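Long-range contacts in phosphoethanolamine N-methyltransferase 1 (Haemonchus contortus, PDB 4KRG), which probably methylates phosphoethanolamine with S-adenosylmethionine as methyl donor, a step on the nematode route to phosphocholine: residues P27-M33 and G67-F71; D136-E141 and V249-L253; V402-V408 and N458-A464. One frame throughout, in Å; residues are numbered along the deposited sequence.

Contact 1: residues P27-M33 and G67-F71. With SAH (S-adenosyl-L-homocysteine), chain D; OPE (phosphoric acid mono-(2-amino-ethyl) ester), chain C.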
loop_
_atom_site.group_PDB
_atom_site.type_symbol
_atom_site.label_atom_id
_atom_site.label_comp_id
_atom_site.label_asym_id
_atom_site.label_seq_id
_atom_site.Cartn_x
_atom_site.Cartn_y
_atom_site.Cartn_z
ATOM N N PRO A 27 11.400 13.095 24.566
ATOM C CA PRO A 27 10.540 11.919 24.411
ATOM C C PRO A 27 9.083 12.350 24.277
ATOM O O PRO A 27 8.299 12.208 25.221
ATOM C CB PRO A 27 10.767 11.156 25.716
ATOM C CG PRO A 27 11.107 12.216 26.702
ATOM C CD PRO A 27 11.894 13.244 25.943
ATOM N N ASP A 28 8.732 12.882 23.107
ATOM C CA ASP A 28 7.373 13.357 22.856
ATOM C C ASP A 28 6.911 13.054 21.427
ATOM O O ASP A 28 7.688 12.567 20.607
ATOM C CB ASP A 28 7.241 14.858 23.185
ATOM C CG ASP A 28 8.166 15.740 22.351
ATOM O OD1 ASP A 28 8.265 15.515 21.128
ATOM O OD2 ASP A 28 8.787 16.671 22.915
ATOM N N THR A 29 5.650 13.358 21.132
ATOM C CA THR A 29 5.083 13.036 19.826
ATOM C C THR A 29 5.754 13.786 18.676
ATOM O O THR A 29 5.702 13.336 17.532
ATOM C CB THR A 29 3.545 13.225 19.778
ATOM O OG1 THR A 29 3.206 14.562 20.160
ATOM C CG2 THR A 29 2.854 12.231 20.696
ATOM N N ASN A 30 6.381 14.923 18.970
ATOM C CA ASN A 30 7.129 15.642 17.948
ATOM C C ASN A 30 8.276 14.788 17.411
ATOM O O ASN A 30 8.523 14.756 16.213
ATOM C CB ASN A 30 7.678 16.969 18.487
ATOM C CG ASN A 30 6.596 18.008 18.726
ATOM O OD1 ASN A 30 5.575 18.034 18.040
ATOM N ND2 ASN A 30 6.831 18.888 19.694
ATOM N N SER A 31 8.976 14.097 18.305
ATOM C CA SER A 31 10.087 13.236 17.906
ATOM C C SER A 31 9.630 11.973 17.183
ATOM O O SER A 31 10.233 11.563 16.184
ATOM C CB SER A 31 10.936 12.857 19.116
ATOM O OG SER A 31 11.710 13.959 19.543
HETATM N N MSE A 32 8.564 11.365 17.696
HETATM C CA MSE A 32 8.018 10.130 17.147
HETATM C C MSE A 32 7.614 10.312 15.701
HETATM O O MSE A 32 7.714 9.394 14.892
HETATM C CB MSE A 32 6.789 9.696 17.948
HETATM C CG MSE A 32 7.052 9.435 19.419
HETATM SE SE MSE A 32 8.485 8.123 19.715
HETATM C CE MSE A 32 9.995 9.345 19.879
HETATM N N MSE A 33 7.144 11.508 15.384
HETATM C CA MSE A 33 6.644 11.777 14.051
HETATM C C MSE A 33 7.596 12.682 13.289
HETATM O O MSE A 33 7.394 12.925 12.104
HETATM C CB MSE A 33 5.249 12.387 14.136
HETATM C CG MSE A 33 4.313 11.585 15.041
HETATM SE SE MSE A 33 2.475 12.251 14.997
HETATM C CE MSE A 33 1.795 11.229 13.466
ATOM N N GLY A 67 8.878 3.385 20.721
ATOM C CA GLY A 67 9.196 4.693 21.276
ATOM C C GLY A 67 8.438 4.960 22.569
ATOM O O GLY A 67 8.333 4.082 23.425
ATOM N N ILE A 68 7.878 6.160 22.696
ATOM C CA ILE A 68 7.151 6.549 23.901
ATOM C C ILE A 68 5.823 5.806 24.039
ATOM O O ILE A 68 5.080 6.012 25.005
ATOM C CB ILE A 68 6.906 8.064 23.959
ATOM C CG1 ILE A 68 5.991 8.506 22.810
ATOM C CG2 ILE A 68 8.232 8.817 23.952
ATOM C CD1 ILE A 68 5.603 9.980 22.868
ATOM N N GLY A 69 5.519 4.974 23.047
ATOM C CA GLY A 69 4.466 3.984 23.155
ATOM C C GLY A 69 3.059 4.421 22.827
ATOM O O GLY A 69 2.105 3.852 23.361
ATOM N N ARG A 70 2.902 5.406 21.948
ATOM C CA ARG A 70 1.552 5.891 21.651
ATOM C C ARG A 70 0.627 4.812 21.068
ATOM O O ARG A 70 -0.578 4.863 21.259
ATOM C CB ARG A 70 1.581 7.156 20.789
ATOM C CG ARG A 70 2.298 7.005 19.485
ATOM C CD ARG A 70 2.507 8.340 18.782
ATOM N NE ARG A 70 2.927 8.086 17.413
ATOM C CZ ARG A 70 2.129 8.092 16.352
ATOM N NH1 ARG A 70 0.839 8.373 16.459
ATOM N NH2 ARG A 70 2.636 7.818 15.170
ATOM N N PHE A 71 1.189 3.830 20.377
ATOM C CA PHE A 71 0.398 2.689 19.930
ATOM C C PHE A 71 0.264 1.638 21.031
ATOM O O PHE A 71 -0.810 1.063 21.219
ATOM C CB PHE A 71 1.007 2.059 18.678
ATOM C CG PHE A 71 0.899 2.917 17.457
ATOM C CD1 PHE A 71 -0.323 3.089 16.826
ATOM C CD2 PHE A 71 2.014 3.547 16.934
ATOM C CE1 PHE A 71 -0.432 3.882 15.688
ATOM C CE2 PHE A 71 1.910 4.340 15.795
ATOM C CZ PHE A 71 0.682 4.505 15.178
HETATM N N SAH D . 6.696 3.652 16.113
HETATM C CA SAH D . 6.546 4.831 16.981
HETATM C CB SAH D . 7.855 5.687 16.885
HETATM C CG SAH D . 8.234 6.083 15.459
HETATM S SD SAH D . 9.860 6.872 15.278
HETATM C C SAH D . 5.356 5.620 16.607
HETATM O O SAH D . 5.013 5.686 15.437
HETATM O OXT SAH D . 4.925 6.429 17.400
HETATM C "C5'" SAH D . 11.058 5.514 15.333
HETATM C "C4'" SAH D . 11.189 4.743 16.530
HETATM O "O4'" SAH D . 11.827 3.475 16.220
HETATM C "C3'" SAH D . 12.055 5.417 17.517
HETATM O "O3'" SAH D . 11.545 5.194 18.812
HETATM C "C2'" SAH D . 13.342 4.751 17.379
HETATM O "O2'" SAH D . 14.070 4.811 18.573
HETATM C "C1'" SAH D . 12.951 3.362 17.038
HETATM N N9 SAH D . 14.031 2.579 16.342
HETATM C C8 SAH D . 14.620 2.862 15.173
HETATM N N7 SAH D . 15.407 1.829 14.866
HETATM C C5 SAH D . 15.321 0.898 15.818
HETATM C C6 SAH D . 15.918 -0.359 16.009
HETATM N N6 SAH D . 16.812 -0.875 15.100
HETATM N N1 SAH D . 15.588 -1.055 17.112
HETATM C C2 SAH D . 14.727 -0.585 18.007
HETATM N N3 SAH D . 14.143 0.615 17.852
HETATM C C4 SAH D . 14.418 1.370 16.773
HETATM C CA OPE C . 8.792 10.247 10.305
HETATM C CB OPE C . 8.836 9.868 11.749
HETATM O O1 OPE C . 9.604 12.247 8.406
HETATM O O2 OPE C . 9.455 10.122 7.192
HETATM O O3 OPE C . 11.687 10.922 7.963
HETATM O O4 OPE C . 9.985 10.123 9.621
HETATM N N OPE C . 9.405 8.587 12.076
HETATM P P OPE C . 10.206 10.867 8.266
#
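With chi1 at 64°, Ile68 holds CG1 between its own backbone N and carbonyl carbon, where it meets Met32, and the extended chain beyond carries CD1 against Asp28 C (3.6 Å). Met32, a selenomethionine in this crystal, bends at chi2 and chi3 and curls over the other segment: its CG lies 3.7 Å from Ile68 CG1, with SE beside the amide N of Ile68. The other branch of Ile68, CG2, lies against the carbonyl and CB of Pro27, packing the isoleucine against the turn that leads into helix 29-33. Asp28 caps that helix, its OD1 accepting from Ser31 N at 3.2 Å.

A chi1 of 58° starts the Arg70 chain off, and the extended remainder carries it to the carboxylate of S-adenosylhomocysteine. NE donates to SAH OXT at 2.6 Å and NH2 to SAH O at 3.2 Å, both bonds well bent. CE2 of Phe71 lies over one face of the guanidinium and CG of Met33 over the opposite one, both toward the rim, while NH1 pairs with Glu42 outside the contact. Flanked on both faces and bonded at its edge, the group has little freedom to rotate.

The Met32 carbonyl looks to both ligands: its O takes a weak hydrogen bond from OPE N at 3.4 Å and lies 3.3 Å from SAH SD. OPE N and SAH SD are themselves 3.7 Å apart, so the amine waits close to the sulfur that would carry the methyl group in S-adenosylmethionine, an arrangement consistent with direct transfer from sulfur to nitrogen.

Contact 2: residues D136-E141 and V249-L253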
loop_
_atom_site.group_PDB
_atom_site.type_symbol
_atom_site.label_atom_id
_atom_site.label_comp_id
_atom_site.label_asym_id
_atom_site.label_seq_id
_atom_site.Cartn_x
_atom_site.Cartn_y
_atom_site.Cartn_z
ATOM N N ASP A 136 18.920 -2.732 3.882
ATOM C CA ASP A 136 18.195 -3.710 3.079
ATOM C C ASP A 136 18.345 -5.128 3.618
ATOM O O ASP A 136 17.374 -5.883 3.665
ATOM C CB ASP A 136 18.657 -3.660 1.618
ATOM C CG ASP A 136 18.023 -2.529 0.841
ATOM O OD1 ASP A 136 17.458 -1.610 1.464
ATOM O OD2 ASP A 136 18.100 -2.560 -0.404
ATOM N N ARG A 137 19.553 -5.497 4.035
ATOM C CA ARG A 137 19.757 -6.847 4.548
ATOM C C ARG A 137 19.023 -7.047 5.868
ATOM O O ARG A 137 18.430 -8.099 6.102
ATOM C CB ARG A 137 21.241 -7.179 4.714
ATOM C CG ARG A 137 21.478 -8.673 4.873
ATOM C CD ARG A 137 22.956 -9.036 4.961
ATOM N NE ARG A 137 23.148 -10.485 4.941
ATOM C CZ ARG A 137 23.539 -11.172 3.872
ATOM N NH1 ARG A 137 23.798 -10.545 2.733
ATOM N NH2 ARG A 137 23.680 -12.489 3.944
ATOM N N GLU A 138 19.051 -6.027 6.720
ATOM C CA GLU A 138 18.359 -6.070 8.007
ATOM C C GLU A 138 16.837 -6.154 7.872
ATOM O O GLU A 138 16.182 -6.837 8.662
ATOM C CB GLU A 138 18.752 -4.865 8.862
ATOM C CG GLU A 138 20.197 -4.903 9.331
ATOM C CD GLU A 138 20.690 -3.564 9.852
ATOM O OE1 GLU A 138 19.995 -2.541 9.657
ATOM O OE2 GLU A 138 21.780 -3.534 10.457
ATOM N N VAL A 139 16.278 -5.452 6.886
ATOM C CA VAL A 139 14.845 -5.520 6.613
ATOM C C VAL A 139 14.443 -6.962 6.319
ATOM O O VAL A 139 13.471 -7.477 6.879
ATOM C CB VAL A 139 14.442 -4.614 5.424
ATOM C CG1 VAL A 139 13.018 -4.913 4.977
ATOM C CG2 VAL A 139 14.561 -3.150 5.806
ATOM N N ILE A 140 15.210 -7.617 5.457
ATOM C CA ILE A 140 14.945 -9.002 5.092
ATOM C C ILE A 140 15.093 -9.903 6.318
ATOM O O ILE A 140 14.240 -10.754 6.585
ATOM C CB ILE A 140 15.877 -9.467 3.959
ATOM C CG1 ILE A 140 15.614 -8.638 2.700
ATOM C CG2 ILE A 140 15.666 -10.938 3.670
ATOM C CD1 ILE A 140 16.751 -8.638 1.696
ATOM N N GLU A 141 16.164 -9.689 7.074
ATOM C CA GLU A 141 16.415 -10.464 8.281
ATOM C C GLU A 141 15.336 -10.217 9.330
ATOM O O GLU A 141 14.916 -11.141 10.018
ATOM C CB GLU A 141 17.815 -10.167 8.826
ATOM C CG GLU A 141 18.926 -10.666 7.906
ATOM C CD GLU A 141 20.320 -10.373 8.433
ATOM O OE1 GLU A 141 21.283 -11.019 7.963
ATOM O OE2 GLU A 141 20.459 -9.490 9.305
ATOM N N VAL A 249 18.369 -15.248 2.204
ATOM C CA VAL A 249 18.621 -13.820 2.390
ATOM C C VAL A 249 19.365 -13.232 1.189
ATOM O O VAL A 249 19.052 -12.136 0.736
ATOM C CB VAL A 249 19.405 -13.541 3.693
ATOM C CG1 VAL A 249 19.654 -12.054 3.864
ATOM C CG2 VAL A 249 18.637 -14.062 4.883
ATOM N N ASP A 250 20.338 -13.972 0.669
ATOM C CA ASP A 250 21.098 -13.518 -0.491
ATOM C C ASP A 250 20.243 -13.423 -1.755
ATOM O O ASP A 250 20.395 -12.484 -2.537
ATOM C CB ASP A 250 22.305 -14.429 -0.731
ATOM C CG ASP A 250 23.382 -14.268 0.328
ATOM O OD1 ASP A 250 23.538 -13.149 0.859
ATOM O OD2 ASP A 250 24.075 -15.261 0.626
ATOM N N ASP A 251 19.350 -14.392 -1.947
ATOM C CA ASP A 251 18.447 -14.409 -3.100
ATOM C C ASP A 251 17.440 -13.262 -3.034
ATOM O O ASP A 251 17.087 -12.673 -4.052
ATOM C CB ASP A 251 17.701 -15.751 -3.187
ATOM C CG ASP A 251 18.525 -16.850 -3.852
ATOM O OD1 ASP A 251 19.733 -16.641 -4.106
ATOM O OD2 ASP A 251 17.955 -17.933 -4.116
ATOM N N LEU A 252 16.978 -12.956 -1.828
ATOM C CA LEU A 252 16.035 -11.866 -1.622
ATOM C C LEU A 252 16.737 -10.523 -1.732
ATOM O O LEU A 252 16.184 -9.569 -2.275
ATOM C CB LEU A 252 15.369 -11.987 -0.256
ATOM C CG LEU A 252 14.328 -13.096 -0.122
ATOM C CD1 LEU A 252 13.949 -13.314 1.336
ATOM C CD2 LEU A 252 13.101 -12.760 -0.950
ATOM N N LEU A 253 17.964 -10.458 -1.226
ATOM C CA LEU A 253 18.743 -9.221 -1.225
ATOM C C LEU A 253 19.057 -8.733 -2.636
ATOM O O LEU A 253 18.942 -7.544 -2.928
ATOM C CB LEU A 253 20.030 -9.396 -0.409
ATOM C CG LEU A 253 20.822 -8.126 -0.093
ATOM C CD1 LEU A 253 19.965 -7.101 0.626
ATOM C CD2 LEU A 253 22.056 -8.449 0.730
#
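Ile140 is the main bump of helix 136-141, and it drops into a hollow formed by Val249, Leu252 and Leu253 on helix 249-253. Its CD1 presses on the backbone at Leu253 CA (3.6 Å), and its CG2 branch meets Leu252 CD1 at 3.7 Å and, more loosely, Val249 CG1. Leu253 returns the fit: its CD1 enters the dip between Asp136 CB, 3.8 Å away, the backbone N of Arg137 and the CD1 of Ile140. The two segments run at 124° to each other, with their axes 9.9 Å apart at closest approach.

Arg137 roofs this apolar interlock on its outer side. With CG anti to the backbone N (chi1 -164°) and the rest extended, the straight chain passes across Val249 at about a right angle, and Val249 CG1 sits 3.8 Å from the guanidinium plane, over one face and offset toward the rim. NH1 and NH2 of Arg137 both donate to Asp250 OD1, each at 3.2 Å, an end-on salt bridge to a single oxygen that lies somewhat out of the guanidinium plane; guanidinium and carboxylate planes are 63° apart. On its own helix, NE forms a salt bridge with Glu141 OE1, so the arginine stands between two acids.

Leu195 of helix 189-198 touches both Ile140 and Leu252, while Asp136 turns its carboxylate to Arg187 and Ser257. Helix 136-149 connects the parallel strands 122-126 and 154-161; helix 249-271 follows strand 231-240, which lies antiparallel to 154-161.

Contact 3: residues V402-V408 and N458-A464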
loop_
_atom_site.group_PDB
_atom_site.type_symbol
_atom_site.label_atom_id
_atom_site.label_comp_id
_atom_site.label_asym_id
_atom_site.label_seq_id
_atom_site.Cartn_x
_atom_site.Cartn_y
_atom_site.Cartn_z
ATOM N N VAL A 402 -22.240 1.239 -13.768
ATOM C CA VAL A 402 -20.870 0.866 -14.080
ATOM C C VAL A 402 -20.564 1.191 -15.536
ATOM O O VAL A 402 -21.468 1.278 -16.368
ATOM C CB VAL A 402 -20.600 -0.629 -13.808
ATOM C CG1 VAL A 402 -21.039 -1.005 -12.401
ATOM C CG2 VAL A 402 -21.323 -1.495 -14.831
ATOM N N VAL A 403 -19.285 1.403 -15.822
ATOM C CA VAL A 403 -18.804 1.612 -17.180
ATOM C C VAL A 403 -17.528 0.796 -17.329
ATOM O O VAL A 403 -16.583 0.965 -16.557
ATOM C CB VAL A 403 -18.515 3.107 -17.474
ATOM C CG1 VAL A 403 -18.015 3.290 -18.898
ATOM C CG2 VAL A 403 -19.752 3.953 -17.252
ATOM N N LEU A 404 -17.510 -0.110 -18.299
ATOM C CA LEU A 404 -16.352 -0.975 -18.498
ATOM C C LEU A 404 -15.752 -0.764 -19.877
ATOM O O LEU A 404 -16.478 -0.726 -20.863
ATOM C CB LEU A 404 -16.751 -2.443 -18.356
ATOM C CG LEU A 404 -17.566 -2.801 -17.121
ATOM C CD1 LEU A 404 -17.988 -4.256 -17.182
ATOM C CD2 LEU A 404 -16.772 -2.527 -15.859
ATOM N N LEU A 405 -14.433 -0.621 -19.945
ATOM C CA LEU A 405 -13.727 -0.673 -21.223
ATOM C C LEU A 405 -13.027 -2.020 -21.261
ATOM O O LEU A 405 -12.301 -2.376 -20.332
ATOM C CB LEU A 405 -12.717 0.471 -21.353
ATOM C CG LEU A 405 -11.908 0.576 -22.654
ATOM C CD1 LEU A 405 -12.818 0.689 -23.878
ATOM C CD2 LEU A 405 -10.958 1.759 -22.591
ATOM N N GLU A 406 -13.266 -2.790 -22.314
ATOM C CA GLU A 406 -12.779 -4.161 -22.348
ATOM C C GLU A 406 -12.004 -4.495 -23.611
ATOM O O GLU A 406 -12.507 -4.293 -24.710
ATOM C CB GLU A 406 -13.952 -5.132 -22.216
ATOM C CG GLU A 406 -14.602 -5.138 -20.859
ATOM C CD GLU A 406 -13.676 -5.661 -19.783
ATOM O OE1 GLU A 406 -12.791 -6.497 -20.091
ATOM O OE2 GLU A 406 -13.835 -5.229 -18.621
ATOM N N PRO A 407 -10.778 -5.024 -23.457
ATOM C CA PRO A 407 -10.061 -5.569 -24.612
ATOM C C PRO A 407 -10.624 -6.936 -25.009
ATOM O O PRO A 407 -10.843 -7.799 -24.160
ATOM C CB PRO A 407 -8.627 -5.710 -24.093
ATOM C CG PRO A 407 -8.785 -5.931 -22.632
ATOM C CD PRO A 407 -9.975 -5.101 -22.222
ATOM N N VAL A 408 -10.893 -7.117 -26.296
ATOM C CA VAL A 408 -11.398 -8.390 -26.795
ATOM C C VAL A 408 -10.705 -8.733 -28.102
ATOM O O VAL A 408 -10.015 -7.901 -28.683
ATOM C CB VAL A 408 -12.918 -8.356 -27.044
ATOM C CG1 VAL A 408 -13.667 -7.988 -25.780
ATOM C CG2 VAL A 408 -13.255 -7.386 -28.179
ATOM N N ASN A 458 -9.010 -5.310 -29.845
ATOM C CA ASN A 458 -10.286 -4.650 -30.086
ATOM C C ASN A 458 -10.868 -4.198 -28.748
ATOM O O ASN A 458 -10.443 -4.685 -27.703
ATOM C CB ASN A 458 -11.237 -5.597 -30.812
ATOM C CG ASN A 458 -10.691 -6.044 -32.136
ATOM O OD1 ASN A 458 -10.125 -5.245 -32.875
ATOM N ND2 ASN A 458 -10.831 -7.325 -32.441
ATOM N N TYR A 459 -11.817 -3.261 -28.770
ATOM C CA TYR A 459 -12.360 -2.725 -27.524
ATOM C C TYR A 459 -13.869 -2.562 -27.511
ATOM O O TYR A 459 -14.464 -2.077 -28.470
ATOM C CB TYR A 459 -11.692 -1.394 -27.160
ATOM C CG TYR A 459 -10.284 -1.563 -26.664
ATOM C CD1 TYR A 459 -10.033 -1.903 -25.341
ATOM C CD2 TYR A 459 -9.205 -1.404 -27.521
ATOM C CE1 TYR A 459 -8.741 -2.074 -24.881
ATOM C CE2 TYR A 459 -7.906 -1.571 -27.074
ATOM C CZ TYR A 459 -7.683 -1.907 -25.756
ATOM O OH TYR A 459 -6.403 -2.080 -25.304
ATOM N N LEU A 460 -14.470 -2.974 -26.399
ATOM C CA LEU A 460 -15.884 -2.759 -26.156
ATOM C C LEU A 460 -16.042 -1.777 -25.010
ATOM O O LEU A 460 -15.304 -1.829 -24.020
ATOM C CB LEU A 460 -16.580 -4.072 -25.793
ATOM C CG LEU A 460 -16.528 -5.219 -26.800
ATOM C CD1 LEU A 460 -17.187 -6.460 -26.216
ATOM C CD2 LEU A 460 -17.197 -4.823 -28.106
ATOM N N LEU A 461 -17.003 -0.877 -25.146
ATOM C CA LEU A 461 -17.342 0.036 -24.071
ATOM C C LEU A 461 -18.710 -0.392 -23.584
ATOM O O LEU A 461 -19.667 -0.420 -24.354
ATOM C CB LEU A 461 -17.381 1.471 -24.585
ATOM C CG LEU A 461 -17.583 2.589 -23.564
ATOM C CD1 LEU A 461 -16.483 2.571 -22.520
ATOM C CD2 LEU A 461 -17.612 3.933 -24.275
ATOM N N ILE A 462 -18.794 -0.751 -22.310
ATOM C CA ILE A 462 -20.020 -1.311 -21.756
ATOM C C ILE A 462 -20.544 -0.465 -20.591
ATOM O O ILE A 462 -19.771 -0.006 -19.749
ATOM C CB ILE A 462 -19.789 -2.765 -21.298
ATOM C CG1 ILE A 462 -19.191 -3.583 -22.447
ATOM C CG2 ILE A 462 -21.087 -3.385 -20.798
ATOM C CD1 ILE A 462 -18.517 -4.851 -22.018
ATOM N N LYS A 463 -21.858 -0.246 -20.568
ATOM C CA LYS A 463 -22.515 0.442 -19.467
ATOM C C LYS A 463 -23.625 -0.459 -18.947
ATOM O O LYS A 463 -24.328 -1.094 -19.734
ATOM C CB LYS A 463 -23.111 1.772 -19.938
ATOM C CG LYS A 463 -22.097 2.774 -20.470
ATOM C CD LYS A 463 -22.766 3.938 -21.190
ATOM C CE LYS A 463 -23.793 4.645 -20.319
ATOM N NZ LYS A 463 -23.214 5.168 -19.052
ATOM N N ALA A 464 -23.768 -0.525 -17.626
ATOM C CA ALA A 464 -24.846 -1.281 -16.999
ATOM C C ALA A 464 -25.075 -0.785 -15.578
ATOM O O ALA A 464 -24.499 0.216 -15.161
ATOM C CB ALA A 464 -24.540 -2.778 -17.003
HETATM O O HOH W 1 -23.680 2.878 -16.744
#
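Strands 402-408 and 458-464 run antiparallel, their short axes at 152°, joined without a bulge by eight backbone hydrogen bonds in four hydrogen-bonded pairs from Val402 with Ala464 to Val408 with Asn458, the shortest being 2.7 Å, from Leu404 N to Ile462 O and from Ile462 N to Leu404 O.

On the face of Leu405 and Tyr459, Leu405 puts CG anti to its backbone N (chi1 -179°), which leans CD1 across to Tyr459 CB at 4.0 Å. The tyrosine ring reaches along to Pro407, where Tyr459 CE1 is 3.7 Å from Pro407 CB. Farther along this face, beside Val403, Lys463 NZ bonds to Ala286 O and also donates to a water, 3.3 Å away, that in turn donates to Val402 O.

The pairing suits the C-terminal strand of a class I methyltransferase-like fold: 458-465 is antiparallel to both 400-408 and 428-432 and sits between them, while 400-408 pairs in parallel with 372-378 on its other side.

On the opposite face, the side chains of Val408 and Leu460 cross at about a right angle, Val408 CG1 3.9 Å from Leu460 CD1, and Ile462 and Ala464 pack against Met420 of helix 413-422. Chi1 of Glu406 (-69°) sets CG beside Ile462 CD1, and the bend at chi2 then swings the carboxylate away to the amides of Leu381 and Ala382.

Overall arrangement
From the N terminus, contact 1 comes first, closing a loop of 33 residues that brings the short helix 29-33 onto the start of helix 70-78 at the ligand site. Contact 2 opens only after that loop is shut and spans 107 residues, returning helix 249-271 to helix 136-149 on the same side of the molecule; its centre is 28 Å from that of contact 1. Contact 3 follows, joining strand 400-408 to the C-terminal strand 458-465 across 49 residues. The three loops lie in series, none enclosing or crossing another. Contact 3 sits across the chain's centre from the others, its centre 50 Å from contact 1 and 43 Å from contact 2.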